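Local coordinates for flagellar hook-associated protein (PDB 4UT1) that probably serves as a structural component of the bacterial flagellum, at the junction between hook and filament, at residues V455-G460 with G557-I562; T461-Q466 with S549-P554. All blocks are in the same frame, centred on the assembly; numbering follows the deposited sequence.

Interaction 1: residues V455-G460 with G557-I562. With EDO (1,2-ethanediol), chain U.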
# COMPACT_ATOMS: atom_id res chain seq x y z
N VAL A 455 31.38 -18.65 -31.57
CA VAL A 455 32.80 -18.48 -31.86
C VAL A 455 32.98 -18.33 -33.37
O VAL A 455 32.36 -19.05 -34.15
CB VAL A 455 33.61 -19.70 -31.32
CG1 VAL A 455 35.06 -19.63 -31.74
CG2 VAL A 455 33.48 -19.77 -29.80
N ALA A 456 33.83 -17.39 -33.78
CA ALA A 456 33.83 -16.92 -35.17
C ALA A 456 34.31 -17.98 -36.16
O ALA A 456 34.03 -17.89 -37.35
CB ALA A 456 34.68 -15.66 -35.31
N THR A 457 35.00 -19.00 -35.66
CA THR A 457 35.47 -20.11 -36.50
C THR A 457 34.40 -21.17 -36.75
O THR A 457 34.64 -22.10 -37.50
CB THR A 457 36.68 -20.81 -35.88
OG1 THR A 457 36.42 -21.10 -34.49
CG2 THR A 457 37.92 -19.92 -35.99
N ASN A 458 33.24 -21.05 -36.11
CA ASN A 458 32.13 -21.98 -36.37
C ASN A 458 31.78 -22.04 -37.85
O ASN A 458 31.85 -21.04 -38.54
CB ASN A 458 30.90 -21.59 -35.57
CG ASN A 458 31.07 -21.85 -34.10
OD1 ASN A 458 32.10 -22.39 -33.67
ND2 ASN A 458 30.07 -21.47 -33.29
N SER A 459 31.41 -23.22 -38.33
CA SER A 459 31.06 -23.39 -39.73
C SER A 459 29.59 -23.74 -39.88
O SER A 459 29.03 -23.65 -40.97
CB SER A 459 31.93 -24.46 -40.38
OG SER A 459 31.66 -25.73 -39.81
N GLY A 460 28.94 -24.13 -38.79
CA GLY A 460 27.55 -24.56 -38.86
C GLY A 460 26.56 -23.41 -38.84
O GLY A 460 26.93 -22.27 -39.07
N GLY A 557 32.27 -29.79 -33.41
CA GLY A 557 33.31 -28.95 -32.84
C GLY A 557 32.97 -27.47 -32.70
O GLY A 557 33.76 -26.73 -32.14
N ASP A 558 31.81 -27.05 -33.22
CA ASP A 558 31.43 -25.63 -33.14
C ASP A 558 31.27 -25.27 -31.67
O ASP A 558 31.01 -26.13 -30.84
CB ASP A 558 30.14 -25.34 -33.93
CG ASP A 558 30.40 -25.05 -35.41
OD1 ASP A 558 31.58 -25.01 -35.82
OD2 ASP A 558 29.42 -24.84 -36.16
N GLN A 559 31.47 -23.99 -31.35
CA GLN A 559 31.59 -23.56 -29.96
C GLN A 559 30.80 -22.31 -29.71
O GLN A 559 30.67 -21.46 -30.59
CB GLN A 559 33.05 -23.30 -29.59
CG GLN A 559 34.00 -24.48 -29.85
CD GLN A 559 35.45 -24.06 -29.75
OE1 GLN A 559 36.07 -24.16 -28.68
NE2 GLN A 559 36.01 -23.56 -30.86
N PHE A 560 30.30 -22.19 -28.49
CA PHE A 560 29.52 -21.04 -28.05
C PHE A 560 30.01 -20.66 -26.67
O PHE A 560 30.16 -21.52 -25.79
CB PHE A 560 28.03 -21.39 -28.08
CG PHE A 560 27.60 -21.97 -29.39
CD1 PHE A 560 27.73 -23.33 -29.62
CD2 PHE A 560 27.17 -21.15 -30.42
CE1 PHE A 560 27.39 -23.88 -30.86
CE2 PHE A 560 26.83 -21.68 -31.66
CZ PHE A 560 26.94 -23.06 -31.88
N THR A 561 30.32 -19.38 -26.49
CA THR A 561 30.92 -18.93 -25.24
C THR A 561 29.91 -18.21 -24.36
O THR A 561 28.91 -17.67 -24.85
CB THR A 561 32.11 -17.99 -25.48
OG1 THR A 561 31.67 -16.83 -26.22
CG2 THR A 561 33.20 -18.69 -26.26
N ILE A 562 30.18 -18.23 -23.06
CA ILE A 562 29.38 -17.54 -22.06
C ILE A 562 30.34 -16.89 -21.07
O ILE A 562 31.22 -17.55 -20.52
CB ILE A 562 28.43 -18.49 -21.30
CG1 ILE A 562 27.36 -19.05 -22.24
CG2 ILE A 562 27.74 -17.75 -20.15
CD1 ILE A 562 26.58 -20.21 -21.64
C1 EDO U . 35.08 -25.74 -34.60
O1 EDO U . 36.17 -24.81 -34.59
C2 EDO U . 34.53 -25.92 -36.00
O2 EDO U . 33.49 -26.90 -36.00
O HOH W 1 34.85 -23.07 -33.64
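The side-chain amide of Asn458 lies against the carboxylate of Asp558, their planes only 23° apart, while its ND2 sits 3.6 Å above one face of the Phe560 ring, displaced toward the rim. Both polar atoms of the amide meet the backbone of Gln559: ND2 of Asn458 gives a hydrogen bond of 2.8 Å to Gln559 O, nearly in the amide plane, and Gln559 N returns one of 2.9 Å to Asn458 OD1. This two-bond grip fixes the rotation of the amide. Gln559 O also accepts Val455 N at 3.1 Å, from the opposite face of the carbonyl. With CG anti to its own carbonyl carbon (chi1 -86°), the Asp558 carboxylate reaches the loop backbone, where OD1 takes Ser459 N and OD2 takes Gly460 N at 2.8 Å through its syn lone pair. Asp558 OD2 is further bonded to Ala555 N. An ordered water joins Thr457 OG1, Asn458 OD1 and Gln559 NE2. The Val455 side chain packs against Gln559, with CG2 3.6 Å from Gln559 CB and close to Thr561 CG2. Asn458 N bonds back to Val455 O, closing a type I beta turn. The turn ends the pairing of strand 450-454 with strand 559-564, in a loop crossing between the two sheets of a beta sandwich, its backbone held by its own asparagine and by an aspartate leading into strand 559-564.

Interaction 2: residues T461-Q466 with S549-P554. With EDO (1,2-ethanediol), chain J.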
# COMPACT_ATOMS: atom_id res chain seq x y z
N THR A 461 25.29 -23.72 -38.58
CA THR A 461 24.23 -22.73 -38.55
C THR A 461 23.72 -22.49 -37.14
O THR A 461 22.60 -22.00 -36.96
CB THR A 461 23.03 -23.17 -39.42
OG1 THR A 461 22.53 -24.43 -38.96
CG2 THR A 461 23.45 -23.28 -40.90
N GLY A 462 24.52 -22.86 -36.14
CA GLY A 462 24.12 -22.67 -34.75
C GLY A 462 24.06 -21.19 -34.44
O GLY A 462 24.96 -20.44 -34.82
N VAL A 463 23.02 -20.77 -33.73
CA VAL A 463 22.87 -19.37 -33.35
C VAL A 463 22.45 -19.30 -31.88
O VAL A 463 21.44 -19.88 -31.48
CB VAL A 463 21.84 -18.65 -34.20
CG1 VAL A 463 22.34 -18.49 -35.66
CG2 VAL A 463 20.54 -19.39 -34.19
N ILE A 464 23.25 -18.62 -31.07
CA ILE A 464 22.96 -18.55 -29.65
C ILE A 464 22.46 -17.14 -29.31
O ILE A 464 22.88 -16.16 -29.93
CB ILE A 464 24.19 -18.92 -28.80
CG1 ILE A 464 23.81 -19.14 -27.32
CG2 ILE A 464 25.31 -17.90 -28.95
CD1 ILE A 464 24.89 -19.88 -26.53
N SER A 465 21.54 -17.04 -28.35
CA SER A 465 21.07 -15.72 -27.92
C SER A 465 22.19 -15.02 -27.14
O SER A 465 23.22 -15.61 -26.86
CB SER A 465 19.80 -15.85 -27.07
OG SER A 465 20.05 -16.53 -25.85
N GLN A 466 22.00 -13.75 -26.80
CA GLN A 466 23.08 -13.02 -26.16
C GLN A 466 23.13 -13.32 -24.67
O GLN A 466 24.11 -13.02 -23.99
CB GLN A 466 22.93 -11.51 -26.42
CG GLN A 466 23.07 -11.19 -27.91
CD GLN A 466 23.29 -9.72 -28.19
OE1 GLN A 466 24.26 -9.34 -28.86
NE2 GLN A 466 22.40 -8.88 -27.68
N SER A 549 19.67 -19.39 -25.24
CA SER A 549 18.93 -20.21 -26.20
C SER A 549 19.79 -20.49 -27.42
O SER A 549 20.45 -19.60 -27.93
CB SER A 549 17.63 -19.52 -26.64
OG SER A 549 16.74 -19.39 -25.55
N LEU A 550 19.78 -21.75 -27.86
CA LEU A 550 20.48 -22.16 -29.07
C LEU A 550 19.50 -22.70 -30.10
O LEU A 550 18.60 -23.47 -29.77
CB LEU A 550 21.54 -23.22 -28.75
CG LEU A 550 22.41 -23.77 -29.88
CD1 LEU A 550 23.32 -22.69 -30.47
CD2 LEU A 550 23.21 -24.96 -29.36
N SER A 551 19.65 -22.28 -31.35
CA SER A 551 18.85 -22.85 -32.42
C SER A 551 19.79 -23.14 -33.58
O SER A 551 20.96 -22.80 -33.53
CB SER A 551 17.72 -21.90 -32.84
OG SER A 551 18.25 -20.73 -33.42
N GLY A 552 19.27 -23.77 -34.63
CA GLY A 552 20.09 -24.10 -35.77
C GLY A 552 20.93 -25.36 -35.59
O GLY A 552 20.80 -26.08 -34.58
N THR A 553 21.80 -25.61 -36.56
CA THR A 553 22.60 -26.83 -36.57
C THR A 553 24.10 -26.52 -36.51
O THR A 553 24.72 -26.24 -37.55
CB THR A 553 22.31 -27.65 -37.84
OG1 THR A 553 20.90 -27.92 -37.91
CG2 THR A 553 23.08 -28.97 -37.83
N PRO A 554 24.68 -26.60 -35.31
CA PRO A 554 26.13 -26.41 -35.22
C PRO A 554 26.85 -27.54 -35.96
O PRO A 554 26.32 -28.65 -36.02
CB PRO A 554 26.43 -26.47 -33.72
CG PRO A 554 25.06 -26.43 -33.02
CD PRO A 554 24.11 -27.01 -34.01
C1 EDO J . 26.28 -6.92 -26.68
O1 EDO J . 26.05 -8.12 -27.44
C2 EDO J . 27.46 -7.13 -25.74
O2 EDO J . 28.06 -5.87 -25.43
O HOH W 2 18.44 -19.25 -30.74
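An antiparallel pairing at a sheet edge joins Val463 and Ile464 to Ser551 and Leu550, placing strand 463-470 as the outermost neighbour of strand 546-551. Val463 and Ser551 form the hydrogen-bonded pair: Val463 N reaches Ser551 O at 2.9 Å, and Ser551 N answers to Val463 O at 3.0 Å. Ile464 faces Leu550 as a non-hydrogen-bonded pair, where Ile464 CA makes a CA-H...O contact with Ser549 O.

On either side of these two bridges a hydroxyl takes over the accepting role of a main-chain carbonyl. Ser465 N donates to Ser549 O at 2.8 Å in the carbonyl plane, and the return bond runs from Ser549 N to Ser465 OG at 2.9 Å. Held between the backbone N and the carbonyl carbon (chi1 65°), that OG is turned back to the partner strand. Thr461 repeats the scheme: its N binds Thr553 O from above the carbonyl plane, and its OG1 accepts Thr553 N at 2.8 Å. Gly552 adopts a positive phi that suits glycine, and its CA makes a CA-H...O contact of 3.5 Å with Thr461 O.

The two faces differ. Ile464 CB approaches Leu550 CD1 at 4.2 Å on the side that Phe560 of the facing sheet covers; around Val463 and Ser551 a water donates to Val463 O and also bonds Ser551 OG. Ser549 OG pairs with Ser528 OG one strand further in. The whole is an edge-strand ladder of an antiparallel beta sandwich, apolar on its inner face.

In the fold
Along the chain, interaction 2 is nested within the loop that interaction 1 closes, and their centres lie about 9 Å apart. Interaction 1 lies where a connecting loop meets strand 559-564 of one sheet; interaction 2 is strand pairing in the other sheet of the same D3 domain. Phe560 is the shared element: its ring and CB pack on Ile464, Leu550 and Pro554, binding the sheets through apolar contact. Interaction 1 is partly buried, and its hydrogen bonds come mostly from asparagine and aspartate side chains holding backbone, beside valine packing; interaction 2 is a surface contact built mostly from regular strand-to-strand bonds, with hydroxyls flanking the bridges.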